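PDB 3H35: DUF4393 domain-containing protein from Alcanivorax borkumensis, which is of unknown function but belongs to the abortive infection alpha family, and so may be related to phage-resistance proteins. Local coordinates for residues L74-G79 against K143-L148; F82-V87 against K154-R159; Y89-A94 against E136-F141. All blocks are in the same frame, centred on the assembly; numbering follows the deposited sequence.

Interaction 1 of 3, residues L74-G79 against K143-L148; sequences LTLYSG and KAQAEL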
ATOM      1  N   LEU A  74      -3.975  -6.096 -16.886  1.00 27.65           N
ATOM      2  CA  LEU A  74      -4.024  -7.500 -16.474  1.00 28.31           C
ATOM      3  C   LEU A  74      -3.624  -7.548 -15.021  1.00 27.81           C
ATOM      4  O   LEU A  74      -2.607  -6.971 -14.626  1.00 28.39           O
ATOM      5  CB  LEU A  74      -3.047  -8.369 -17.290  1.00 28.52           C
ATOM      6  CG  LEU A  74      -3.199  -8.478 -18.809  1.00 29.28           C
ATOM      7  CD1 LEU A  74      -2.098  -9.451 -19.338  1.00 28.98           C
ATOM      8  CD2 LEU A  74      -4.600  -8.928 -19.180  1.00 28.32           C
ATOM      9  N   THR A  75      -4.437  -8.200 -14.216  1.00 27.82           N
ATOM     10  CA  THR A  75      -4.151  -8.341 -12.812  1.00 27.26           C
ATOM     11  C   THR A  75      -3.986  -9.820 -12.478  1.00 27.18           C
ATOM     12  O   THR A  75      -4.813 -10.641 -12.848  1.00 26.98           O
ATOM     13  CB  THR A  75      -5.289  -7.700 -11.991  1.00 28.59           C
ATOM     14  OG1 THR A  75      -5.451  -6.304 -12.360  1.00 27.34           O
ATOM     15  CG2 THR A  75      -5.013  -7.849 -10.522  1.00 25.28           C
ATOM     16  N   LEU A  76      -2.893 -10.153 -11.809  1.00 26.08           N
ATOM     17  CA  LEU A  76      -2.659 -11.482 -11.312  1.00 25.40           C
ATOM     18  C   LEU A  76      -3.094 -11.515  -9.874  1.00 26.48           C
ATOM     19  O   LEU A  76      -2.600 -10.755  -9.018  1.00 25.03           O
ATOM     20  CB  LEU A  76      -1.195 -11.880 -11.450  1.00 24.56           C
ATOM     21  CG  LEU A  76      -0.676 -12.008 -12.877  1.00 25.60           C
ATOM     22  CD1 LEU A  76       0.845 -12.337 -12.883  1.00 25.94           C
ATOM     23  CD2 LEU A  76      -1.475 -13.047 -13.682  1.00 26.15           C
ATOM     24  N   TYR A  77      -4.055 -12.407  -9.639  1.00 27.01           N
ATOM     25  CA  TYR A  77      -4.633 -12.676  -8.354  1.00 26.92           C
ATOM     26  C   TYR A  77      -4.166 -14.010  -7.826  1.00 27.91           C
ATOM     27  O   TYR A  77      -4.082 -14.990  -8.566  1.00 26.48           O
ATOM     28  CB  TYR A  77      -6.145 -12.765  -8.474  1.00 27.10           C
ATOM     29  CG  TYR A  77      -6.824 -11.449  -8.576  1.00 27.84           C
ATOM     30  CD1 TYR A  77      -7.215 -10.759  -7.447  1.00 31.89           C
ATOM     31  CD2 TYR A  77      -7.074 -10.880  -9.801  1.00 31.88           C
ATOM     32  CE1 TYR A  77      -7.867  -9.500  -7.547  1.00 34.50           C
ATOM     33  CE2 TYR A  77      -7.724  -9.640  -9.920  1.00 33.70           C
ATOM     34  CZ  TYR A  77      -8.106  -8.961  -8.787  1.00 33.68           C
ATOM     35  OH  TYR A  77      -8.718  -7.750  -8.920  1.00 35.63           O
ATOM     36  N   SER A  78      -3.993 -14.064  -6.514  1.00 28.67           N
ATOM     37  CA  SER A  78      -3.418 -15.214  -5.863  1.00 29.86           C
ATOM     38  C   SER A  78      -4.273 -16.445  -5.991  1.00 29.64           C
ATOM     39  O   SER A  78      -3.761 -17.542  -5.979  1.00 30.87           O
ATOM     40  CB  SER A  78      -3.191 -14.920  -4.380  1.00 29.98           C
ATOM     41  OG  SER A  78      -4.409 -14.621  -3.737  1.00 31.84           O
ATOM     42  N   GLY A  79      -5.575 -16.256  -6.113  1.00 29.80           N
ATOM     43  CA  GLY A  79      -6.501 -17.364  -6.249  1.00 29.86           C
ATOM     44  C   GLY A  79      -7.153 -17.384  -7.625  1.00 30.03           C
ATOM     45  O   GLY A  79      -6.907 -16.508  -8.464  1.00 28.82           O
ATOM     46  N   LYS A 143       6.666 -14.284 -18.115  1.00 28.90           N
ATOM     47  CA  LYS A 143       7.717 -14.656 -17.179  1.00 30.49           C
ATOM     48  C   LYS A 143       7.292 -14.414 -15.712  1.00 29.23           C
ATOM     49  O   LYS A 143       7.483 -15.271 -14.859  1.00 28.27           O
ATOM     50  CB  LYS A 143       8.956 -13.835 -17.485  1.00 31.73           C
ATOM     51  CG  LYS A 143      10.209 -14.304 -16.796  1.00 37.43           C
ATOM     52  CD  LYS A 143      11.343 -13.278 -16.989  1.00 43.50           C
ATOM     53  CE  LYS A 143      12.677 -13.775 -16.425  1.00 46.57           C
ATOM     54  NZ  LYS A 143      13.104 -14.985 -17.183  1.00 51.12           N
ATOM     55  N   ALA A 144       6.721 -13.248 -15.442  1.00 27.94           N
ATOM     56  CA  ALA A 144       6.275 -12.894 -14.076  1.00 27.34           C
ATOM     57  C   ALA A 144       5.176 -13.873 -13.629  1.00 26.90           C
ATOM     58  O   ALA A 144       5.206 -14.400 -12.522  1.00 26.37           O
ATOM     59  CB  ALA A 144       5.739 -11.449 -14.020  1.00 27.02           C
ATOM     60  N   GLN A 145       4.244 -14.127 -14.530  1.00 25.85           N
ATOM     61  CA  GLN A 145       3.160 -15.051 -14.245  1.00 26.14           C
ATOM     62  C   GLN A 145       3.705 -16.453 -13.907  1.00 25.08           C
ATOM     63  O   GLN A 145       3.281 -17.022 -12.948  1.00 22.66           O
ATOM     64  CB  GLN A 145       2.192 -15.154 -15.421  1.00 26.39           C
ATOM     65  CG  GLN A 145       0.963 -16.062 -15.161  1.00 27.11           C
ATOM     66  CD  GLN A 145       0.243 -16.427 -16.444  1.00 30.87           C
ATOM     67  OE1 GLN A 145       0.800 -16.300 -17.552  1.00 31.07           O
ATOM     68  NE2 GLN A 145      -1.005 -16.889 -16.312  1.00 30.27           N
ATOM     69  N   ALA A 146       4.651 -16.958 -14.703  1.00 24.77           N
ATOM     70  CA  ALA A 146       5.219 -18.245 -14.471  1.00 25.69           C
ATOM     71  C   ALA A 146       5.955 -18.268 -13.124  1.00 26.53           C
ATOM     72  O   ALA A 146       5.793 -19.210 -12.373  1.00 26.97           O
ATOM     73  CB  ALA A 146       6.117 -18.693 -15.663  1.00 25.00           C
ATOM     74  N   GLU A 147       6.698 -17.220 -12.769  1.00 28.08           N
ATOM     75  CA  GLU A 147       7.363 -17.209 -11.467  1.00 28.97           C
ATOM     76  C   GLU A 147       6.364 -17.320 -10.321  1.00 28.75           C
ATOM     77  O   GLU A 147       6.559 -18.086  -9.365  1.00 27.61           O
ATOM     78  CB  GLU A 147       8.162 -15.940 -11.271  1.00 30.39           C
ATOM     79  CG  GLU A 147       9.358 -15.753 -12.202  1.00 34.62           C
ATOM     80  CD  GLU A 147      10.084 -14.417 -11.925  1.00 40.55           C
ATOM     81  OE1 GLU A 147      10.119 -13.964 -10.752  1.00 46.28           O
ATOM     82  OE2 GLU A 147      10.627 -13.830 -12.882  1.00 48.10           O
ATOM     83  N   LEU A 148       5.285 -16.555 -10.431  1.00 28.64           N
ATOM     84  CA  LEU A 148       4.257 -16.539  -9.387  1.00 28.76           C
ATOM     85  C   LEU A 148       3.497 -17.856  -9.311  1.00 29.38           C
ATOM     86  O   LEU A 148       3.106 -18.286  -8.199  1.00 29.76           O
ATOM     87  CB  LEU A 148       3.285 -15.377  -9.610  1.00 27.75           C
ATOM     88  CG  LEU A 148       3.866 -14.018  -9.268  1.00 28.74           C
ATOM     89  CD1 LEU A 148       2.999 -12.896  -9.823  1.00 26.90           C
ATOM     90  CD2 LEU A 148       4.045 -13.883  -7.755  1.00 25.41           C
TER
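Q145 meets L76 through its aliphatic part, while its amide oxygen OE1 is hydrogen-bonded to NH1 of R142, less than a turn earlier on the same helix. Glutamine suits this partly exposed border, since its methylenes can cover a leucine and its amide still keeps a polar partner. With CG anti to the backbone N (chi1 -177°) and the chain extended beyond it, the glutamine runs across the leucine at about a right angle.

L76 carries the other side of the contact. Its CB points at the helix, and the two methyls then divide the work. CD1 reaches the helix backbone itself, 3.8 Å from Q145 CA, and the same methyl lies 3.8 Å from L148 CD1. CD2 is left to brush the glutamine chain, 4.1 Å from Q145 CG. Q145 and L148 stand three residues apart, so one leucine methyl touches two consecutive turns; a forked, purely apolar side chain fits this buried place, where contact is by van der Waals packing.

Strand 71-77 lies inside the antiparallel sheet, between strands 87-91 and 156-164, and L76 also touches Y89 and I157 on these two neighbours. Helix 139-151 covers this face of the sheet: L155 packs on Q145 and L148 from within the chain, and P166 of the second subunit packs against A144, E147 and L148.

Interaction 2 of 3, residues F82-V87 against K154-R159; sequences FSRGEV and KLSIRR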
ATOM      1  N   PHE A  82     -12.884 -18.195  -9.031  1.00 36.20           N
ATOM      2  CA  PHE A  82     -13.960 -18.450  -8.104  1.00 37.63           C
ATOM      3  C   PHE A  82     -13.538 -18.171  -6.657  1.00 39.29           C
ATOM      4  O   PHE A  82     -14.309 -18.404  -5.751  1.00 38.89           O
ATOM      5  CB  PHE A  82     -14.523 -19.864  -8.298  1.00 37.73           C
ATOM      6  CG  PHE A  82     -14.986 -20.120  -9.714  1.00 37.27           C
ATOM      7  CD1 PHE A  82     -16.112 -19.450 -10.220  1.00 37.15           C
ATOM      8  CD2 PHE A  82     -14.264 -20.963 -10.562  1.00 34.20           C
ATOM      9  CE1 PHE A  82     -16.535 -19.647 -11.546  1.00 37.84           C
ATOM     10  CE2 PHE A  82     -14.671 -21.167 -11.883  1.00 35.61           C
ATOM     11  CZ  PHE A  82     -15.816 -20.518 -12.382  1.00 36.74           C
ATOM     12  N   SER A  83     -12.320 -17.667  -6.457  1.00 40.62           N
ATOM     13  CA  SER A  83     -11.936 -17.127  -5.156  1.00 42.28           C
ATOM     14  C   SER A  83     -10.654 -16.319  -5.245  1.00 41.85           C
ATOM     15  O   SER A  83      -9.602 -16.778  -4.832  1.00 42.55           O
ATOM     16  CB  SER A  83     -11.754 -18.248  -4.139  1.00 42.52           C
ATOM     17  OG  SER A  83     -11.323 -17.651  -2.911  1.00 46.97           O
ATOM     18  N   ARG A  84     -10.753 -15.113  -5.777  1.00 42.02           N
ATOM     19  CA  ARG A  84      -9.584 -14.384  -6.295  1.00 42.08           C
ATOM     20  C   ARG A  84      -8.435 -14.162  -5.299  1.00 41.33           C
ATOM     21  O   ARG A  84      -7.272 -14.136  -5.711  1.00 41.46           O
ATOM     22  CB  ARG A  84     -10.027 -13.022  -6.833  1.00 42.96           C
ATOM     23  CG  ARG A  84     -10.961 -13.081  -8.039  1.00 44.45           C
ATOM     24  CD  ARG A  84     -10.200 -13.447  -9.264  1.00 46.87           C
ATOM     25  NE  ARG A  84     -10.992 -13.311 -10.473  1.00 47.39           N
ATOM     26  CZ  ARG A  84     -10.558 -13.651 -11.688  1.00 47.52           C
ATOM     27  NH1 ARG A  84      -9.327 -14.144 -11.856  1.00 46.03           N
ATOM     28  NH2 ARG A  84     -11.357 -13.473 -12.749  1.00 47.47           N
ATOM     29  N   GLY A  85      -8.749 -14.004  -4.006  1.00 39.94           N
ATOM     30  CA  GLY A  85      -7.745 -13.634  -3.021  1.00 38.26           C
ATOM     31  C   GLY A  85      -7.163 -12.255  -3.288  1.00 37.68           C
ATOM     32  O   GLY A  85      -7.895 -11.311  -3.597  1.00 37.92           O
ATOM     33  N   GLU A  86      -5.848 -12.131  -3.212  0.70 37.47           N
ATOM     34  CA  GLU A  86      -5.222 -10.806  -3.291  0.70 37.52           C
ATOM     35  C   GLU A  86      -4.516 -10.507  -4.616  0.70 35.51           C
ATOM     36  O   GLU A  86      -4.074 -11.401  -5.328  0.70 34.01           O
ATOM     37  CB  GLU A  86      -4.243 -10.623  -2.127  0.70 38.40           C
ATOM     38  CG  GLU A  86      -4.915 -10.125  -0.827  0.70 42.80           C
ATOM     39  CD  GLU A  86      -3.922 -10.010   0.335  0.70 49.72           C
ATOM     40  OE1 GLU A  86      -2.785 -10.565   0.199  0.70 51.24           O
ATOM     41  OE2 GLU A  86      -4.281  -9.364   1.373  0.70 51.73           O
ATOM     42  N   VAL A  87      -4.379  -9.219  -4.894  1.00 34.45           N
ATOM     43  CA  VAL A  87      -3.694  -8.732  -6.102  1.00 33.86           C
ATOM     44  C   VAL A  87      -2.177  -8.924  -5.936  1.00 33.07           C
ATOM     45  O   VAL A  87      -1.600  -8.457  -4.964  1.00 32.39           O
ATOM     46  CB  VAL A  87      -3.989  -7.231  -6.361  1.00 34.16           C
ATOM     47  CG1 VAL A  87      -2.979  -6.664  -7.329  1.00 33.18           C
ATOM     48  CG2 VAL A  87      -5.445  -7.018  -6.833  1.00 33.37           C
ATOM     49  N   LYS A 154      -3.006 -21.631  -7.998  1.00 27.49           N
ATOM     50  CA  LYS A 154      -4.317 -21.208  -8.491  1.00 28.33           C
ATOM     51  C   LYS A 154      -4.337 -19.778  -9.105  1.00 27.57           C
ATOM     52  O   LYS A 154      -5.388 -19.303  -9.575  1.00 27.21           O
ATOM     53  CB  LYS A 154      -5.344 -21.347  -7.355  1.00 29.47           C
ATOM     54  CG  LYS A 154      -5.592 -22.830  -7.069  1.00 33.28           C
ATOM     55  CD  LYS A 154      -6.103 -23.151  -5.694  1.00 38.67           C
ATOM     56  CE  LYS A 154      -5.999 -24.677  -5.459  1.00 42.40           C
ATOM     57  NZ  LYS A 154      -6.020 -24.988  -3.970  1.00 45.95           N
ATOM     58  N   LEU A 155      -3.171 -19.132  -9.130  1.00 26.22           N
ATOM     59  CA  LEU A 155      -3.001 -17.773  -9.685  1.00 26.27           C
ATOM     60  C   LEU A 155      -3.848 -17.597 -10.933  1.00 26.41           C
ATOM     61  O   LEU A 155      -3.823 -18.436 -11.832  1.00 24.31           O
ATOM     62  CB  LEU A 155      -1.540 -17.559 -10.103  1.00 25.93           C
ATOM     63  CG  LEU A 155      -1.057 -16.157 -10.397  1.00 27.11           C
ATOM     64  CD1 LEU A 155      -0.924 -15.361  -9.086  1.00 28.93           C
ATOM     65  CD2 LEU A 155       0.289 -16.189 -11.143  1.00 26.12           C
ATOM     66  N   SER A 156      -4.562 -16.493 -11.015  1.00 27.02           N
ATOM     67  CA  SER A 156      -5.339 -16.225 -12.219  1.00 27.03           C
ATOM     68  C   SER A 156      -5.121 -14.829 -12.764  1.00 27.26           C
ATOM     69  O   SER A 156      -4.896 -13.850 -11.997  1.00 27.55           O
ATOM     70  CB  SER A 156      -6.845 -16.450 -11.963  1.00 26.45           C
ATOM     71  OG  SER A 156      -7.279 -15.661 -10.880  1.00 25.37           O
ATOM     72  N   ILE A 157      -5.244 -14.740 -14.080  1.00 27.35           N
ATOM     73  CA  ILE A 157      -5.271 -13.459 -14.774  1.00 27.69           C
ATOM     74  C   ILE A 157      -6.681 -12.973 -14.767  1.00 28.24           C
ATOM     75  O   ILE A 157      -7.598 -13.710 -15.107  1.00 27.85           O
ATOM     76  CB  ILE A 157      -4.912 -13.562 -16.248  1.00 27.75           C
ATOM     77  CG1 ILE A 157      -3.518 -14.176 -16.415  1.00 28.57           C
ATOM     78  CG2 ILE A 157      -4.979 -12.150 -16.897  1.00 27.27           C
ATOM     79  CD1 ILE A 157      -3.038 -14.326 -17.848  1.00 27.97           C
ATOM     80  N   ARG A 158      -6.853 -11.712 -14.417  1.00 28.60           N
ATOM     81  CA  ARG A 158      -8.113 -11.059 -14.610  1.00 29.21           C
ATOM     82  C   ARG A 158      -7.921  -9.821 -15.439  1.00 28.83           C
ATOM     83  O   ARG A 158      -7.070  -8.988 -15.123  1.00 28.59           O
ATOM     84  CB  ARG A 158      -8.756 -10.688 -13.283  1.00 29.34           C
ATOM     85  CG  ARG A 158     -10.160 -10.180 -13.457  1.00 31.62           C
ATOM     86  CD  ARG A 158     -10.874 -10.052 -12.098  1.00 37.09           C
ATOM     87  NE  ARG A 158     -12.303  -9.741 -12.243  1.00 39.58           N
ATOM     88  CZ  ARG A 158     -12.842  -8.523 -12.116  1.00 42.77           C
ATOM     89  NH1 ARG A 158     -14.156  -8.357 -12.261  1.00 43.19           N
ATOM     90  NH2 ARG A 158     -12.093  -7.468 -11.835  1.00 42.49           N
ATOM     91  N   ARG A 159      -8.722  -9.713 -16.495  1.00 28.32           N
ATOM     92  CA  ARG A 159      -8.729  -8.559 -17.349  1.00 29.01           C
ATOM     93  C   ARG A 159      -9.530  -7.434 -16.697  1.00 28.81           C
ATOM     94  O   ARG A 159     -10.695  -7.573 -16.372  1.00 28.39           O
ATOM     95  CB  ARG A 159      -9.294  -8.883 -18.719  1.00 29.05           C
ATOM     96  CG  ARG A 159      -8.430  -9.836 -19.550  1.00 30.03           C
ATOM     97  CD  ARG A 159      -9.207 -10.289 -20.761  1.00 32.72           C
ATOM     98  NE  ARG A 159      -8.367 -10.938 -21.751  1.00 34.40           N
ATOM     99  CZ  ARG A 159      -8.780 -11.274 -22.960  1.00 34.99           C
ATOM    100  NH1 ARG A 159     -10.034 -11.028 -23.341  1.00 37.82           N
ATOM    101  NH2 ARG A 159      -7.930 -11.828 -23.802  1.00 35.85           N
TER
HETATM  102  O   HOH W   1     -14.143 -11.853 -12.838  1.00 51.75           O
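The loop of the beta hairpin formed by strands 71-77 and 87-91 sends R84 over to the first residues of strand 156-164, where it meets S156 and R158. The R84 chain bends at chi2 (-75°), which brings the guanidinium back to the strand although CB does not point there. NH1 of R84 lies 2.7 Å from S156 OG, near the guanidinium plane, but the angle of 126° makes this a weak hydrogen bond. The serine hydroxyl has a stronger partner in G79 O, so its small side chain ties the start of strand 156-164 to the turn that follows strand 71-77.

R158 CD sits over one face of the R84 guanidinium, 3.5 Å from R84 NH2 and offset toward the rim. The two chains cross at about a right angle, their guanidinium planes 71° apart. Water 1 accepts from both arginines, 2.9 Å from R158 NE and more loosely from R84 NH2. Two long, flexible cations can lie this close probably because R158 is also neutralised by salt bridges to E160 and D123.

Y77 of strand 71-77 touches both arginines. On the other side of strand 156-164, I157 turns away to pack on L76 and on F141 and Q145 of helix 139-151.

Interaction 3 of 3, residues Y89-A94 against E136-F141; sequences YRYSNA and EGDSDF. With EDO (1,2-ethanediol), chain D.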
ATOM      1  N   TYR A  89       0.231  -8.636  -8.887  1.00 29.48           N
ATOM      2  CA  TYR A  89       1.039  -8.143  -9.961  1.00 28.30           C
ATOM      3  C   TYR A  89       0.100  -7.523 -10.957  1.00 27.63           C
ATOM      4  O   TYR A  89      -0.995  -8.018 -11.154  1.00 25.68           O
ATOM      5  CB  TYR A  89       1.794  -9.298 -10.645  1.00 27.87           C
ATOM      6  CG  TYR A  89       2.829  -8.897 -11.697  1.00 28.82           C
ATOM      7  CD1 TYR A  89       4.135  -8.650 -11.330  1.00 27.94           C
ATOM      8  CD2 TYR A  89       2.521  -8.851 -13.076  1.00 29.85           C
ATOM      9  CE1 TYR A  89       5.085  -8.333 -12.253  1.00 28.10           C
ATOM     10  CE2 TYR A  89       3.503  -8.506 -14.018  1.00 29.37           C
ATOM     11  CZ  TYR A  89       4.769  -8.270 -13.573  1.00 29.64           C
ATOM     12  OH  TYR A  89       5.794  -7.940 -14.433  1.00 39.17           O
ATOM     13  N   ARG A  90       0.523  -6.434 -11.563  1.00 27.32           N
ATOM     14  CA  ARG A  90      -0.295  -5.765 -12.545  1.00 28.84           C
ATOM     15  C   ARG A  90       0.540  -5.366 -13.741  1.00 28.28           C
ATOM     16  O   ARG A  90       1.701  -5.031 -13.585  1.00 29.16           O
ATOM     17  CB  ARG A  90      -1.020  -4.581 -11.952  1.00 29.15           C
ATOM     18  CG  ARG A  90      -2.216  -5.016 -11.164  1.00 32.56           C
ATOM     19  CD  ARG A  90      -3.045  -3.875 -10.598  1.00 34.88           C
ATOM     20  NE  ARG A  90      -4.440  -4.312 -10.452  1.00 36.44           N
ATOM     21  CZ  ARG A  90      -5.241  -4.008  -9.443  1.00 34.90           C
ATOM     22  NH1 ARG A  90      -4.803  -3.281  -8.419  1.00 36.32           N
ATOM     23  NH2 ARG A  90      -6.483  -4.468  -9.449  1.00 34.01           N
ATOM     24  N   TYR A  91      -0.072  -5.456 -14.925  1.00 27.61           N
ATOM     25  CA  TYR A  91       0.607  -5.217 -16.183  1.00 28.19           C
ATOM     26  C   TYR A  91      -0.309  -4.445 -17.113  1.00 27.50           C
ATOM     27  O   TYR A  91      -1.510  -4.604 -17.086  1.00 27.28           O
ATOM     28  CB  TYR A  91       1.063  -6.550 -16.824  1.00 28.14           C
ATOM     29  CG  TYR A  91       1.939  -6.366 -18.038  1.00 28.53           C
ATOM     30  CD1 TYR A  91       3.330  -6.252 -17.912  1.00 28.48           C
ATOM     31  CD2 TYR A  91       1.380  -6.252 -19.304  1.00 30.55           C
ATOM     32  CE1 TYR A  91       4.139  -6.052 -19.033  1.00 28.64           C
ATOM     33  CE2 TYR A  91       2.178  -6.045 -20.430  1.00 32.91           C
ATOM     34  CZ  TYR A  91       3.553  -5.944 -20.286  1.00 31.92           C
ATOM     35  OH  TYR A  91       4.337  -5.729 -21.417  1.00 36.66           O
ATOM     36  N   SER A  92       0.262  -3.595 -17.942  1.00 27.34           N
ATOM     37  CA  SER A  92      -0.544  -2.857 -18.899  1.00 27.46           C
ATOM     38  C   SER A  92       0.343  -2.498 -20.043  1.00 28.45           C
ATOM     39  O   SER A  92       1.567  -2.506 -19.882  1.00 29.71           O
ATOM     40  CB  SER A  92      -1.109  -1.586 -18.269  1.00 27.64           C
ATOM     41  OG  SER A  92      -1.854  -0.828 -19.212  1.00 26.00           O
ATOM     42  N   ASN A  93      -0.261  -2.195 -21.195  1.00 28.72           N
ATOM     43  CA  ASN A  93       0.469  -1.608 -22.321  1.00 28.98           C
ATOM     44  C   ASN A  93       0.287  -0.095 -22.420  1.00 28.97           C
ATOM     45  O   ASN A  93       0.723   0.505 -23.389  1.00 30.17           O
ATOM     46  CB  ASN A  93       0.129  -2.322 -23.661  1.00 28.94           C
ATOM     47  CG  ASN A  93      -1.326  -2.211 -24.037  1.00 29.61           C
ATOM     48  OD1 ASN A  93      -2.185  -1.957 -23.188  1.00 30.05           O
ATOM     49  ND2 ASN A  93      -1.626  -2.421 -25.324  1.00 29.10           N
ATOM     50  N   ALA A  94      -0.313   0.517 -21.398  1.00 29.37           N
ATOM     51  CA  ALA A  94      -0.542   1.968 -21.365  1.00 30.19           C
ATOM     52  C   ALA A  94       0.787   2.732 -21.500  1.00 30.93           C
ATOM     53  O   ALA A  94       0.805   3.844 -21.971  1.00 30.18           O
ATOM     54  CB  ALA A  94      -1.251   2.376 -20.071  1.00 28.98           C
ATOM     55  N   GLU A 136      -1.299 -10.040 -22.896  1.00 32.00           N
ATOM     56  CA  GLU A 136      -1.170 -11.429 -22.502  1.00 33.41           C
ATOM     57  C   GLU A 136      -0.038 -12.113 -23.290  1.00 34.36           C
ATOM     58  O   GLU A 136       0.595 -13.055 -22.805  1.00 34.66           O
ATOM     59  CB  GLU A 136      -2.497 -12.169 -22.663  1.00 33.57           C
ATOM     60  CG  GLU A 136      -3.469 -11.814 -21.537  1.00 34.64           C
ATOM     61  CD  GLU A 136      -4.933 -12.047 -21.868  1.00 36.60           C
ATOM     62  OE1 GLU A 136      -5.247 -12.333 -23.031  1.00 37.81           O
ATOM     63  OE2 GLU A 136      -5.801 -11.902 -20.972  1.00 36.25           O
ATOM     64  N   GLY A 137       0.261 -11.599 -24.475  1.00 34.41           N
ATOM     65  CA  GLY A 137       1.321 -12.172 -25.263  1.00 34.91           C
ATOM     66  C   GLY A 137       2.700 -11.693 -24.858  1.00 35.50           C
ATOM     67  O   GLY A 137       3.689 -12.254 -25.295  1.00 36.15           O
ATOM     68  N   ASP A 138       2.792 -10.653 -24.043  1.00 34.82           N
ATOM     69  CA  ASP A 138       4.084 -10.130 -23.716  1.00 35.00           C
ATOM     70  C   ASP A 138       4.950 -11.130 -22.932  1.00 35.00           C
ATOM     71  O   ASP A 138       4.523 -11.717 -21.936  1.00 34.71           O
ATOM     72  CB  ASP A 138       3.957  -8.846 -22.895  1.00 35.42           C
ATOM     73  CG  ASP A 138       5.305  -8.260 -22.559  1.00 35.98           C
ATOM     74  OD1 ASP A 138       5.860  -7.574 -23.442  1.00 42.12           O
ATOM     75  OD2 ASP A 138       5.814  -8.485 -21.445  1.00 33.80           O
ATOM     76  N   SER A 139       6.201 -11.260 -23.343  1.00 34.04           N
ATOM     77  CA  SER A 139       7.085 -12.252 -22.743  1.00 34.33           C
ATOM     78  C   SER A 139       7.452 -11.946 -21.268  1.00 33.51           C
ATOM     79  O   SER A 139       7.621 -12.866 -20.490  1.00 33.38           O
ATOM     80  CB  SER A 139       8.345 -12.424 -23.594  1.00 33.95           C
ATOM     81  OG  SER A 139       9.073 -11.197 -23.614  1.00 37.35           O
ATOM     82  N   ASP A 140       7.565 -10.670 -20.899  1.00 33.34           N
ATOM     83  CA  ASP A 140       7.905 -10.287 -19.529  1.00 33.65           C
ATOM     84  C   ASP A 140       6.757 -10.585 -18.586  1.00 32.45           C
ATOM     85  O   ASP A 140       6.966 -11.073 -17.496  1.00 32.43           O
ATOM     86  CB  ASP A 140       8.220  -8.794 -19.409  1.00 34.43           C
ATOM     87  CG  ASP A 140       9.511  -8.403 -20.095  1.00 38.20           C
ATOM     88  OD1 ASP A 140      10.530  -9.123 -19.980  1.00 41.14           O
ATOM     89  OD2 ASP A 140       9.502  -7.338 -20.744  1.00 48.05           O
ATOM     90  N   PHE A 141       5.552 -10.224 -18.994  1.00 31.21           N
ATOM     91  CA  PHE A 141       4.385 -10.576 -18.237  1.00 30.68           C
ATOM     92  C   PHE A 141       4.326 -12.100 -18.025  1.00 30.57           C
ATOM     93  O   PHE A 141       4.083 -12.586 -16.903  1.00 30.55           O
ATOM     94  CB  PHE A 141       3.141 -10.111 -18.981  1.00 31.05           C
ATOM     95  CG  PHE A 141       1.890 -10.622 -18.379  1.00 29.25           C
ATOM     96  CD1 PHE A 141       1.410 -10.064 -17.212  1.00 29.85           C
ATOM     97  CD2 PHE A 141       1.223 -11.682 -18.947  1.00 28.80           C
ATOM     98  CE1 PHE A 141       0.270 -10.577 -16.599  1.00 29.62           C
ATOM     99  CE2 PHE A 141       0.081 -12.200 -18.354  1.00 30.29           C
ATOM    100  CZ  PHE A 141      -0.384 -11.641 -17.162  1.00 29.07           C
TER
HETATM  101  C1  EDO D 184      -0.014  -3.848  -8.363  1.00 54.35           C
HETATM  102  O1  EDO D 184       1.038  -4.688  -7.857  1.00 54.43           O
HETATM  103  C2  EDO D 184      -0.893  -3.294  -7.262  1.00 51.78           C
HETATM  104  O2  EDO D 184      -2.213  -3.185  -7.771  1.00 49.95           O
HETATM  105  O   HOH W   2       7.160  -5.764 -20.981  1.00 51.66           O
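Y91 reaches from its strand toward F141 and D138, meeting one after the other along its length. Its CB lies 3.6 Å from F141 CD1, the closest apolar approach here. CG, anti to the backbone N (chi1 -172°), leads into a ring that passes beneath F141 CB. That carbon stands 4.0 Å from the ring centroid and almost on the normal, a CH-pi contact, while the two aromatic planes are inclined at 52°. Farther out, CZ comes 3.6 Å from D138 OD2. The hydroxyl OH faces the carboxylate at an angle too poor for a hydrogen bond; water 2, at 2.9 Å from Y91 OH, lies instead in the plane of the ring and also hydrogen-bonds to D140 OD2. A tyrosine suits this route, with a flat apolar body for the buried part and a polar end for the water.

Beside it, Y89 CE2 touches F141 CD1 with its ring edge. On the other face of the strand R90 forms salt bridges with E160 and with E86 of the third subunit.

D138 OD2 accepts from F141 N at 3.0 Å through its anti lone pair, and weakly from D140 N. An aspartate in this place is the classic N-cap, opening helix 139-151 where it packs on an antiparallel sheet.

The three contacts join one antiparallel sheet to its covering helix and its hairpin loop. Interactions 1 and 2 have centres about 8 Å apart, 1 and 3 about 10 Å, and 2 and 3 about 16 Å. Interactions 1 and 3 share helix 139-151, meeting it from the neighbouring strands 71-77 and 87-91, whereas interaction 2 ties the loop between those strands to strand 156-164. All first segments precede all second ones: 74-79, 82-87 and 89-94, then 136-141, 143-148 and 154-159. Residues distant in sequence are thus gathered into one compact unit, linked between interactions 2 and 3 by the R159-E136 salt bridge and I157 against F141.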